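Local coordinates for fatty acid-binding protein 2 (Manduca sexta, PDB 1MDC), which binds fatty acids one to one inside a beta-barrel and probably carries them through the cytoplasm, at residues 5-10 with 39-44; 48-53 with 61-66; 89-94 with 104-109; 11-16 with 126-131. All blocks are in the same frame, centred on the assembly; numbering follows the deposited sequence. Where two conformers were deposited one is given.

In the fold
All four contacts are antiparallel strand pairings in the one barrel sheet that encloses the fatty acid. Contacts 1, 2 and 3 follow one another along the chain, whereas contact 4 joins its first and last strands, 8-14 and 122-131, its segments alternating with those of contact 1. Contacts 1 and 2, with centres 11 Å apart, join through the neighbouring strands 39-45 and 48-54. Contact 3 meets contact 1 across the interior, through Gln40 and Lys106 and a shared sulfate. Contacts 2 and 4 are farthest apart, at 22 Å between centres, on opposite sides of the chain's centre. Contacts 1, 3 and 4 thus bring polar groups to the carboxylate end of the ligand.

Contact 1 of 4, residues 5-10 with 39-44; sequences GKVYSL and TQKMEA. With SO4 (sulfate ion), chain B.
In the beta-barrel of this fatty acid-binding protein, Tyr8 and Gln40 form an antiparallel hydrogen-bonded pair that joins strand 8-14 to strand 39-45, two strands separated in sequence by the helical pair 16-21 and 27-35. Tyr8 N reaches Gln40 O at 2.9 Å, nearly straight at 175°, and Gln40 N returns to Tyr8 O at 2.8 Å. Toward Gly5 the direct pairing is interrupted. Gly5 N still donates to Met42 O at 2.8 Å, but between these bonds a water takes over, giving a hydrogen to Lys6 O at 2.6 Å and accepting one from Met42 N at 3.0 Å. On the Ser9-Thr39 face, Val7 spreads its two methyls over different neighbours: CG1 lies 3.8 Å from Thr39 CB, while CG2 packs against the bent aliphatic chain of Lys41. Tyr8 and Gln40 have their side chains on the other face. The Tyr8 ring turns its edge to Gln40 O and carries its hydroxyl off to Gly110 O. Gln40 is part of the hexadecanoate site. Its CG sits between the backbone N and the carbonyl carbon (chi1 63°), and the chain runs extended from there to an amide whose OE1 accepts from Lys106 NZ and whose NE2 donates to palmitate O1. A second bond from Gln40 NE2, to O2 of the bound sulfate, is weak at 3.4 Å.

Contact 2 of 4, residues 48-53 with 61-66; sequences SYSNTS and TVSFKS. Unlike the reference sequence in segment 48-53: Asn51 (reference Ile).
Thr52 OG1 and Thr61 OG1 meet at 2.7 Å, a hydroxyl-to-hydroxyl hydrogen bond between side chains that face each other as a non-hydrogen-bonded pair of the antiparallel hairpin 48-54/60-64. On the same face of the sheet, a water collects three more hydroxyls: Ser48 OG at 2.7 Å, Ser50 OG at 2.9 Å and, more weakly, Ser63 OG at 3.4 Å. Small polar groups thus line this side. The backbone alternates with them, Tyr49 exchanging two hydrogen bonds with Phe64 (Tyr49 N to Phe64 O 2.8 Å) and Asn51 two with Val62. The other face carries two aromatic rings, Tyr49 and Phe64, beside Asn51 and Val62. Phe64 has its CG tucked between backbone N and carbonyl carbon (chi1 50°), which swings the ring in toward strand 48-54. Tyr49 CB comes over one face of that ring, 3.6 Å from CE1, in a CH-pi contact, while Asn51 CB touches the ring edge at CE2, 4.0 Å away. The planes of the Tyr49 and Phe64 rings differ by only 25°, but with centroids 6.0 Å apart they are offset too far for a full stack. Strand 48-54 has strand 39-45 on its other side, whereas 60-64 ends the sheet within the chain. The Phe64 ring stacks on Tyr84 and touches Val86 of strand 78-87, and just past strand 60-64 Ser66 OG bonds to Val86 N.

Contact 3 of 4, residues 89-94 with 104-109; sequences NVVTHV and FKKEYN. With SO4 (sulfate ion), chain B.
His93 and Phe104 lie side by side and point the same way, into the barrel, from opposite strands of the hairpin 90-97/100-109. Their rings are neither stacked nor edge-to-face: the planes stand at 59° with centroids 5.5 Å apart, and the CE2 corner of Phe104 comes over one face of the imidazole. In the backbone beneath them His93 and Phe104 exchange two hydrogen bonds, as do Val91 and Lys106. His93 stretches its CG away from the backbone N (chi1 -173°), and chi2 of 176° then turns the ND1 edge to the bound sulfate. His93 ND1 donates to sulfate O3 at 2.8 Å in a nearly straight bond, while its NE2 is hydrogen-bonded to Ser82 OG. Lys106 starts against the other strand, its CB 3.2 Å from Val91 O, then bends at its third torsion so that the ammonium leads away from Val91 to the same ion. Lys106 NZ straddles two sulfate oxygens, O1 at 2.7 Å and O2 at 2.8 Å, and also reaches Gln40 OE1. Beyond it the Tyr108 ring presents its edge to the other strand: CE1 meets Val91 CG2 at 3.9 Å, and Asn89 O lies near the ring plane while accepting the backbone N-H of Tyr108. On the outer side, Val90 CG1 merely brushes Lys105 CG. The sulfate, probably from the crystallisation liquor, has Tyr84 OH as a further partner. That the interior accepts such an anion beside the palmitate is consistent with a polar pocket suited to negative charge, which would favour a protonated Lys106.

Contact 4 of 4, residues 11-16 with 126-131; sequences VKQENF and ARRYYK. With PLM (palmitic acid), chain C.
Gln13 and Arg128 lie side by side in the antiparallel pairing of strands 8-14 and 122-131, which ties the first strand of the fatty acid-binding barrel to the last. Gln13 OE1 accepts from Arg128 NE at 2.9 Å, in the guanidinium plane, and takes a second, weak bond from NH2. A water accepts from Gln13 NE2 and weakly from Arg128 NH2. Phe16 covers one face of the same guanidinium, the planes 15° apart and the centres 4.0 Å apart, a stacked cation-pi pair that helps hold the group flat. A bend at the third torsion of Arg128 (94°) turns the guanidinium toward both Gln13 and the ligand. On the opposite face of the sheet, the Tyr129 hydroxyl is used twice: it donates to Glu14 OE1 at 2.6 Å, on the syn side though out of the carboxylate plane, and accepts from Arg127 NH1 at 3.0 Å. Arg127 NE is taken by Thr116 OG1. Lys12 runs alongside the Tyr129 ring, its CE 3.5 Å from CE2, with the ammonium off-centre over the ring in a cation-pi contact. Tyr129 O receives two backbone donors, Val11 N at 2.7 Å and, weakly, Lys12 N, the signature of a classic beta bulge. Glu14 and Arg127 restore regular two-bond pairing beyond it. Inside the barrel, Arg128 and Tyr130 bind the fatty acid, and palmitate O2 is satisfied twice, by Arg128 NH1 at 2.9 Å and by Tyr130 OH at 2.7 Å.

Contact 1 of 4, residues 5-10 with 39-44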
# COMPACT_ATOMS: atom_id res chain seq x y z
N GLY A 5 -15.49 -1.33 -3.88
CA GLY A 5 -16.37 -0.26 -3.38
C GLY A 5 -16.47 -0.08 -1.86
O GLY A 5 -17.13 0.86 -1.43
N LYS A 6 -15.83 -0.94 -1.06
CA LYS A 6 -15.89 -0.80 0.39
C LYS A 6 -14.72 0.06 0.85
O LYS A 6 -13.65 0.03 0.24
CB LYS A 6 -15.64 -2.14 1.12
CG LYS A 6 -16.77 -3.14 1.11
CD LYS A 6 -16.49 -4.48 1.81
CE LYS A 6 -17.77 -5.25 1.88
NZ LYS A 6 -18.53 -4.99 0.67
N VAL A 7 -14.90 0.81 1.93
CA VAL A 7 -13.80 1.62 2.42
C VAL A 7 -13.17 0.84 3.58
O VAL A 7 -13.86 0.47 4.52
CB VAL A 7 -14.29 3.04 2.89
CG1 VAL A 7 -13.16 3.79 3.63
CG2 VAL A 7 -14.71 3.82 1.69
N TYR A 8 -11.87 0.56 3.51
CA TYR A 8 -11.17 -0.16 4.57
C TYR A 8 -10.33 0.86 5.34
O TYR A 8 -9.64 1.67 4.74
CB TYR A 8 -10.25 -1.21 3.99
CG TYR A 8 -11.03 -2.42 3.43
CD1 TYR A 8 -11.54 -2.39 2.12
CD2 TYR A 8 -11.22 -3.56 4.19
CE1 TYR A 8 -12.24 -3.48 1.59
CE2 TYR A 8 -11.92 -4.67 3.68
CZ TYR A 8 -12.42 -4.62 2.39
OH TYR A 8 -13.11 -5.70 1.89
N SER A 9 -10.42 0.80 6.66
CA SER A 9 -9.70 1.71 7.54
C SER A 9 -8.70 0.93 8.38
O SER A 9 -8.98 -0.16 8.87
CB SER A 9 -10.63 2.33 8.60
OG SER A 9 -11.64 3.00 7.94
N LEU A 10 -7.52 1.51 8.57
CA LEU A 10 -6.51 0.85 9.37
C LEU A 10 -6.90 0.63 10.82
O LEU A 10 -7.32 1.57 11.51
CB LEU A 10 -5.22 1.71 9.36
CG LEU A 10 -4.08 1.04 10.14
CD1 LEU A 10 -3.38 0.01 9.20
CD2 LEU A 10 -3.11 2.13 10.44
N THR A 39 -7.18 5.15 4.98
CA THR A 39 -8.33 4.40 4.50
C THR A 39 -8.08 4.14 3.04
O THR A 39 -7.36 4.90 2.38
CB THR A 39 -9.73 5.00 4.64
OG1 THR A 39 -9.89 6.03 3.65
CG2 THR A 39 -9.97 5.50 6.06
N GLN A 40 -8.65 3.07 2.51
CA GLN A 40 -8.46 2.80 1.10
C GLN A 40 -9.68 2.10 0.48
O GLN A 40 -10.30 1.25 1.11
CB GLN A 40 -7.13 2.17 0.78
CG GLN A 40 -6.98 0.84 1.41
CD GLN A 40 -5.71 0.27 0.90
OE1 GLN A 40 -5.66 -0.31 -0.17
NE2 GLN A 40 -4.69 0.46 1.69
N LYS A 41 -10.03 2.49 -0.74
CA LYS A 41 -11.19 1.94 -1.45
C LYS A 41 -10.78 1.65 -2.86
O LYS A 41 -10.19 2.51 -3.49
CB LYS A 41 -12.19 3.05 -1.54
CG LYS A 41 -13.52 2.64 -2.21
CD LYS A 41 -14.64 3.68 -2.18
CE LYS A 41 -14.60 4.82 -3.19
NZ LYS A 41 -15.51 5.91 -2.80
N MET A 42 -11.08 0.44 -3.35
CA MET A 42 -10.74 0.01 -4.71
C MET A 42 -12.01 -0.18 -5.54
O MET A 42 -12.98 -0.68 -4.98
CB MET A 42 -10.00 -1.37 -4.67
CG MET A 42 -9.29 -1.53 -5.96
SD MET A 42 -8.13 -2.89 -5.83
CE MET A 42 -8.11 -3.60 -7.48
N GLU A 43 -11.98 0.22 -6.82
CA GLU A 43 -13.10 0.11 -7.77
C GLU A 43 -12.61 -0.47 -9.08
O GLU A 43 -11.46 -0.28 -9.44
CB GLU A 43 -13.86 1.39 -8.02
CG GLU A 43 -14.30 1.84 -6.66
CD GLU A 43 -15.56 2.57 -6.54
OE1 GLU A 43 -15.46 3.82 -6.89
OE2 GLU A 43 -16.54 2.05 -6.11
N ALA A 44 -13.49 -1.21 -9.77
CA ALA A 44 -13.18 -1.82 -11.07
C ALA A 44 -13.87 -0.97 -12.12
O ALA A 44 -14.99 -0.50 -11.93
CB ALA A 44 -13.54 -3.31 -11.14
S SO4 B . -1.49 0.28 -1.84
O1 SO4 B . -2.18 -0.28 -3.01
O2 SO4 B . -2.33 0.16 -0.67
O3 SO4 B . -0.25 -0.45 -1.56
O4 SO4 B . -1.21 1.73 -2.10
O HOH W 1 -12.23 -1.49 -1.35

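Contact 2 of 4, residues 48-53 with 61-66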
# COMPACT_ATOMS: atom_id res chain seq x y z
N SER A 48 -9.57 -0.92 -16.32
CA SER A 48 -8.66 -0.50 -15.26
C SER A 48 -9.29 -0.52 -13.87
O SER A 48 -10.48 -0.73 -13.69
CB SER A 48 -8.23 0.94 -15.66
OG SER A 48 -9.23 1.86 -15.27
N TYR A 49 -8.48 -0.31 -12.86
CA TYR A 49 -8.98 -0.28 -11.51
C TYR A 49 -8.60 1.10 -10.98
O TYR A 49 -7.71 1.74 -11.56
CB TYR A 49 -8.22 -1.32 -10.65
CG TYR A 49 -8.50 -2.77 -11.05
CD1 TYR A 49 -9.57 -3.44 -10.50
CD2 TYR A 49 -7.67 -3.39 -12.00
CE1 TYR A 49 -9.80 -4.79 -10.87
CE2 TYR A 49 -7.90 -4.71 -12.38
CZ TYR A 49 -8.98 -5.39 -11.80
OH TYR A 49 -9.20 -6.71 -12.17
N SER A 50 -9.27 1.53 -9.92
CA SER A 50 -9.02 2.82 -9.28
C SER A 50 -8.86 2.59 -7.79
O SER A 50 -9.61 1.81 -7.22
CB SER A 50 -10.25 3.77 -9.30
OG SER A 50 -10.46 4.25 -10.59
N ASN A 51 -7.91 3.27 -7.17
CA ASN A 51 -7.67 3.15 -5.74
C ASN A 51 -7.75 4.54 -5.15
O ASN A 51 -7.04 5.44 -5.58
CB ASN A 51 -6.24 2.56 -5.58
CG ASN A 51 -5.75 2.24 -4.22
OD1 ASN A 51 -4.52 2.20 -3.97
ND2 ASN A 51 -6.69 1.99 -3.34
N THR A 52 -8.63 4.72 -4.18
CA THR A 52 -8.79 6.00 -3.53
C THR A 52 -8.25 5.84 -2.11
O THR A 52 -8.69 4.95 -1.40
CB THR A 52 -10.24 6.45 -3.38
OG1 THR A 52 -10.77 6.71 -4.64
CG2 THR A 52 -10.24 7.74 -2.52
N SER A 53 -7.30 6.69 -1.72
CA SER A 53 -6.67 6.63 -0.40
C SER A 53 -6.76 8.01 0.30
O SER A 53 -6.76 9.03 -0.38
CB SER A 53 -5.20 6.23 -0.49
OG SER A 53 -4.52 7.22 -1.24
N THR A 61 -6.98 9.65 -5.87
CA THR A 61 -7.58 8.56 -6.61
C THR A 61 -6.73 8.28 -7.83
O THR A 61 -6.66 9.12 -8.72
CB THR A 61 -9.01 8.79 -6.99
OG1 THR A 61 -9.78 8.96 -5.81
CG2 THR A 61 -9.51 7.55 -7.72
N VAL A 62 -6.06 7.12 -7.87
CA VAL A 62 -5.19 6.75 -8.99
C VAL A 62 -5.72 5.51 -9.73
O VAL A 62 -6.26 4.59 -9.12
CB VAL A 62 -3.83 6.45 -8.40
CG1 VAL A 62 -2.89 6.14 -9.53
CG2 VAL A 62 -3.41 7.72 -7.66
N SER A 63 -5.58 5.48 -11.06
CA SER A 63 -6.06 4.35 -11.87
C SER A 63 -4.89 3.58 -12.41
O SER A 63 -3.79 4.14 -12.64
CB SER A 63 -6.87 4.76 -13.15
OG SER A 63 -7.94 5.54 -12.73
N PHE A 64 -5.12 2.28 -12.63
CA PHE A 64 -4.06 1.46 -13.16
C PHE A 64 -4.64 0.22 -13.78
O PHE A 64 -5.82 -0.06 -13.57
CB PHE A 64 -3.05 0.93 -12.02
CG PHE A 64 -3.75 0.30 -10.85
CD1 PHE A 64 -4.03 -1.06 -10.85
CD2 PHE A 64 -4.12 1.08 -9.75
CE1 PHE A 64 -4.70 -1.65 -9.75
CE2 PHE A 64 -4.79 0.51 -8.67
CZ PHE A 64 -5.08 -0.87 -8.69
N LYS A 65 -3.78 -0.47 -14.54
CA LYS A 65 -4.06 -1.73 -15.23
C LYS A 65 -3.18 -2.79 -14.60
O LYS A 65 -2.02 -2.52 -14.31
CB LYS A 65 -3.82 -1.86 -16.74
CG LYS A 65 -4.49 -0.71 -17.45
CD LYS A 65 -4.54 -0.78 -18.97
CE LYS A 65 -5.18 0.48 -19.54
NZ LYS A 65 -6.57 0.33 -19.97
N SER A 66 -3.73 -3.98 -14.39
CA SER A 66 -2.97 -5.07 -13.80
C SER A 66 -1.79 -5.47 -14.69
O SER A 66 -1.94 -5.66 -15.88
CB SER A 66 -3.89 -6.25 -13.51
OG SER A 66 -3.20 -7.32 -12.91
O HOH W 2 -10.34 3.17 -13.24

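Contact 3 of 4, residues 89-94 with 104-109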
# COMPACT_ATOMS: atom_id res chain seq x y z
N ASN A 89 -8.99 -12.15 -5.05
CA ASN A 89 -9.02 -11.43 -3.79
C ASN A 89 -7.61 -11.01 -3.35
O ASN A 89 -7.46 -10.45 -2.27
CB ASN A 89 -9.62 -12.27 -2.63
CG ASN A 89 -8.77 -13.54 -2.54
OD1 ASN A 89 -9.00 -14.49 -3.31
ND2 ASN A 89 -7.77 -13.56 -1.67
N VAL A 90 -6.59 -11.27 -4.15
CA VAL A 90 -5.23 -10.89 -3.78
C VAL A 90 -4.70 -9.82 -4.73
O VAL A 90 -4.65 -10.07 -5.93
CB VAL A 90 -4.21 -12.08 -3.90
CG1 VAL A 90 -2.81 -11.62 -3.44
CG2 VAL A 90 -4.66 -13.18 -2.99
N VAL A 91 -4.32 -8.66 -4.21
CA VAL A 91 -3.78 -7.58 -5.03
C VAL A 91 -2.32 -7.43 -4.57
O VAL A 91 -2.12 -7.24 -3.38
CB VAL A 91 -4.55 -6.30 -4.68
CG1 VAL A 91 -3.94 -5.15 -5.50
CG2 VAL A 91 -6.01 -6.49 -5.16
N THR A 92 -1.32 -7.55 -5.46
CA THR A 92 0.07 -7.43 -5.05
C THR A 92 0.62 -6.19 -5.67
O THR A 92 0.51 -6.00 -6.86
CB THR A 92 0.85 -8.61 -5.62
OG1 THR A 92 0.26 -9.80 -5.11
CG2 THR A 92 2.29 -8.62 -5.16
N HIS A 93 1.21 -5.35 -4.85
CA HIS A 93 1.79 -4.13 -5.36
C HIS A 93 3.28 -4.21 -5.20
O HIS A 93 3.72 -4.32 -4.06
CB HIS A 93 1.31 -3.03 -4.41
CG HIS A 93 1.62 -1.62 -4.76
ND1 HIS A 93 1.14 -0.50 -3.97
CD2 HIS A 93 2.35 -1.15 -5.78
CE1 HIS A 93 1.58 0.58 -4.59
NE2 HIS A 93 2.31 0.26 -5.64
N VAL A 94 4.02 -4.19 -6.30
CA VAL A 94 5.47 -4.27 -6.23
C VAL A 94 5.95 -2.87 -6.44
O VAL A 94 5.47 -2.23 -7.38
CB VAL A 94 6.10 -5.17 -7.27
CG1 VAL A 94 7.65 -5.20 -7.13
CG2 VAL A 94 5.46 -6.55 -7.24
N PHE A 104 3.94 -5.36 -1.35
CA PHE A 104 2.84 -5.18 -0.43
C PHE A 104 1.77 -6.15 -0.93
O PHE A 104 1.18 -5.92 -1.98
CB PHE A 104 2.24 -3.77 -0.46
CG PHE A 104 3.29 -2.69 -0.30
CD1 PHE A 104 3.84 -2.40 0.90
CD2 PHE A 104 3.67 -1.94 -1.44
CE1 PHE A 104 4.81 -1.37 1.01
CE2 PHE A 104 4.61 -0.92 -1.35
CZ PHE A 104 5.19 -0.66 -0.11
N LYS A 105 1.55 -7.27 -0.21
CA LYS A 105 0.57 -8.30 -0.57
C LYS A 105 -0.75 -7.97 0.14
O LYS A 105 -0.82 -8.02 1.38
CB LYS A 105 1.15 -9.71 -0.30
CG LYS A 105 0.30 -10.89 -0.87
CD LYS A 105 0.88 -12.24 -0.41
CE LYS A 105 -0.02 -13.50 -0.23
NZ LYS A 105 0.51 -14.70 -0.90
N LYS A 106 -1.78 -7.60 -0.64
CA LYS A 106 -3.06 -7.23 -0.05
C LYS A 106 -4.07 -8.34 -0.22
O LYS A 106 -4.46 -8.64 -1.32
CB LYS A 106 -3.53 -5.99 -0.77
CG LYS A 106 -2.44 -4.94 -0.86
CD LYS A 106 -2.79 -3.59 -1.54
CE LYS A 106 -3.95 -2.81 -0.97
NZ LYS A 106 -4.23 -1.59 -1.78
N GLU A 107 -4.48 -8.95 0.88
CA GLU A 107 -5.44 -10.03 0.83
C GLU A 107 -6.77 -9.63 1.41
O GLU A 107 -6.86 -9.30 2.58
CB GLU A 107 -4.87 -11.26 1.56
CG GLU A 107 -3.63 -11.89 0.88
CD GLU A 107 -3.08 -13.03 1.71
OE1 GLU A 107 -2.43 -12.85 2.73
OE2 GLU A 107 -3.42 -14.21 1.30
N TYR A 108 -7.83 -9.67 0.60
CA TYR A 108 -9.15 -9.31 1.10
C TYR A 108 -9.99 -10.54 1.42
O TYR A 108 -9.98 -11.49 0.66
CB TYR A 108 -9.88 -8.58 -0.03
CG TYR A 108 -9.30 -7.20 -0.40
CD1 TYR A 108 -8.28 -7.11 -1.37
CD2 TYR A 108 -9.79 -6.04 0.20
CE1 TYR A 108 -7.75 -5.88 -1.73
CE2 TYR A 108 -9.27 -4.79 -0.16
CZ TYR A 108 -8.26 -4.73 -1.13
OH TYR A 108 -7.74 -3.49 -1.51
N ASN A 109 -10.70 -10.50 2.53
CA ASN A 109 -11.55 -11.58 3.01
C ASN A 109 -12.67 -10.92 3.77
O ASN A 109 -12.57 -10.59 4.95
CB ASN A 109 -10.79 -12.69 3.80
CG ASN A 109 -11.75 -13.66 4.55
OD1 ASN A 109 -12.82 -14.12 4.03
ND2 ASN A 109 -11.38 -13.95 5.80
S SO4 B . -1.49 0.28 -1.84
O1 SO4 B . -2.18 -0.28 -3.01
O2 SO4 B . -2.33 0.16 -0.67
O3 SO4 B . -0.25 -0.45 -1.56
O4 SO4 B . -1.21 1.73 -2.10

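Contact 4 of 4, residues 11-16 with 126-131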
# COMPACT_ATOMS: atom_id res chain seq x y z
N VAL A 11 -6.74 -0.61 11.30
CA VAL A 11 -7.07 -0.92 12.67
C VAL A 11 -5.84 -1.25 13.51
O VAL A 11 -5.85 -1.03 14.70
CB VAL A 11 -8.22 -1.87 12.89
CG1 VAL A 11 -9.42 -1.26 12.21
CG2 VAL A 11 -7.96 -3.18 12.27
N LYS A 12 -4.78 -1.76 12.91
CA LYS A 12 -3.57 -2.11 13.67
C LYS A 12 -2.44 -2.42 12.71
O LYS A 12 -2.68 -2.71 11.54
CB LYS A 12 -3.94 -3.39 14.43
CG LYS A 12 -2.85 -4.28 14.97
CD LYS A 12 -3.42 -5.57 15.56
CE LYS A 12 -2.58 -6.76 15.16
NZ LYS A 12 -2.93 -8.01 15.85
N GLN A 13 -1.20 -2.37 13.18
CA GLN A 13 -0.09 -2.68 12.29
C GLN A 13 1.06 -3.19 13.16
O GLN A 13 1.09 -2.83 14.36
CB GLN A 13 0.36 -1.46 11.45
CG GLN A 13 0.66 -0.25 12.29
CD GLN A 13 0.75 0.96 11.41
OE1 GLN A 13 0.49 0.88 10.23
NE2 GLN A 13 1.13 2.09 11.98
N GLU A 14 1.96 -4.00 12.59
CA GLU A 14 3.08 -4.57 13.30
C GLU A 14 4.34 -4.45 12.48
O GLU A 14 4.27 -4.67 11.28
CB GLU A 14 2.82 -6.10 13.48
CG GLU A 14 1.53 -6.33 14.21
CD GLU A 14 1.16 -7.76 14.32
OE1 GLU A 14 0.94 -8.35 13.18
OE2 GLU A 14 1.08 -8.30 15.36
N ASN A 15 5.47 -4.11 13.12
CA ASN A 15 6.76 -3.98 12.45
C ASN A 15 6.80 -2.96 11.33
O ASN A 15 7.70 -3.02 10.49
CB ASN A 15 7.28 -5.37 11.94
CG ASN A 15 7.49 -6.35 13.09
OD1 ASN A 15 7.67 -5.95 14.25
ND2 ASN A 15 7.44 -7.63 12.78
N PHE A 16 5.85 -2.03 11.32
CA PHE A 16 5.84 -1.04 10.27
C PHE A 16 7.01 -0.06 10.41
O PHE A 16 7.61 0.36 9.45
CB PHE A 16 4.46 -0.37 10.13
CG PHE A 16 4.21 0.51 8.91
CD1 PHE A 16 4.48 0.06 7.63
CD2 PHE A 16 3.68 1.80 9.09
CE1 PHE A 16 4.22 0.88 6.52
CE2 PHE A 16 3.43 2.64 7.99
CZ PHE A 16 3.71 2.16 6.72
N ALA A 126 6.29 -6.99 7.85
CA ALA A 126 5.45 -5.96 8.50
C ALA A 126 4.02 -6.28 8.11
O ALA A 126 3.83 -6.84 7.02
CB ALA A 126 5.76 -4.49 8.06
N ARG A 127 3.04 -5.95 8.96
CA ARG A 127 1.66 -6.23 8.67
C ARG A 127 0.80 -5.03 8.97
O ARG A 127 1.07 -4.32 9.93
CB ARG A 127 1.15 -7.31 9.62
CG ARG A 127 1.46 -8.68 9.10
CD ARG A 127 0.29 -9.21 8.30
NE ARG A 127 0.45 -10.52 7.73
CZ ARG A 127 0.16 -11.63 8.40
NH1 ARG A 127 -0.26 -11.55 9.65
NH2 ARG A 127 0.30 -12.83 7.80
N ARG A 128 -0.21 -4.82 8.13
CA ARG A 128 -1.16 -3.73 8.32
C ARG A 128 -2.52 -4.40 8.20
O ARG A 128 -2.77 -5.09 7.23
CB ARG A 128 -1.04 -2.51 7.42
CG ARG A 128 0.41 -1.95 7.43
CD ARG A 128 0.44 -0.68 6.60
NE ARG A 128 0.25 0.54 7.39
CZ ARG A 128 0.13 1.72 6.78
NH1 ARG A 128 0.16 1.82 5.45
NH2 ARG A 128 -0.02 2.78 7.50
N TYR A 129 -3.35 -4.23 9.21
CA TYR A 129 -4.68 -4.81 9.30
C TYR A 129 -5.73 -3.69 9.15
O TYR A 129 -5.74 -2.69 9.89
CB TYR A 129 -4.87 -5.53 10.66
CG TYR A 129 -3.81 -6.57 10.90
CD1 TYR A 129 -3.96 -7.89 10.47
CD2 TYR A 129 -2.64 -6.22 11.58
CE1 TYR A 129 -2.98 -8.84 10.69
CE2 TYR A 129 -1.65 -7.17 11.82
CZ TYR A 129 -1.81 -8.46 11.40
OH TYR A 129 -0.83 -9.38 11.63
N TYR A 130 -6.64 -3.88 8.19
CA TYR A 130 -7.68 -2.90 7.95
C TYR A 130 -9.04 -3.59 8.04
O TYR A 130 -9.14 -4.79 7.83
CB TYR A 130 -7.48 -2.42 6.50
CG TYR A 130 -6.27 -1.57 6.09
CD1 TYR A 130 -5.02 -2.13 5.96
CD2 TYR A 130 -6.46 -0.21 5.81
CE1 TYR A 130 -3.93 -1.33 5.56
CE2 TYR A 130 -5.40 0.59 5.40
CZ TYR A 130 -4.13 0.01 5.29
OH TYR A 130 -3.10 0.77 4.87
N LYS A 131 -10.05 -2.81 8.34
CA LYS A 131 -11.38 -3.31 8.46
C LYS A 131 -12.40 -2.37 7.78
O LYS A 131 -12.30 -1.15 7.85
CB LYS A 131 -11.54 -3.35 9.98
CG LYS A 131 -12.69 -4.13 10.50
CD LYS A 131 -12.30 -5.53 10.88
CE LYS A 131 -12.17 -5.73 12.37
NZ LYS A 131 -11.42 -6.95 12.70
C1 PLM C . -0.88 -0.38 2.45
O1 PLM C . -1.84 -0.86 1.82
O2 PLM C . -0.92 -0.15 3.67
C2 PLM C . 0.41 0.04 1.72
C3 PLM C . 1.56 0.58 2.61
C4 PLM C . 1.61 2.14 2.60
C5 PLM C . 2.72 2.70 1.69
C6 PLM C . 3.87 3.31 2.51
C7 PLM C . 5.10 3.39 1.60
C8 PLM C . 6.24 4.25 2.11
C9 PLM C . 7.49 3.39 1.92
CA PLM C . 8.48 3.89 0.86
CB PLM C . 8.74 2.79 -0.17
CC PLM C . 10.07 2.98 -0.95
CD PLM C . 10.26 1.88 -2.05
CE PLM C . 11.49 1.00 -1.80
CF PLM C . 11.30 0.26 -0.48
CG PLM C . 12.46 -0.70 -0.11
O HOH W 3 0.05 4.40 10.05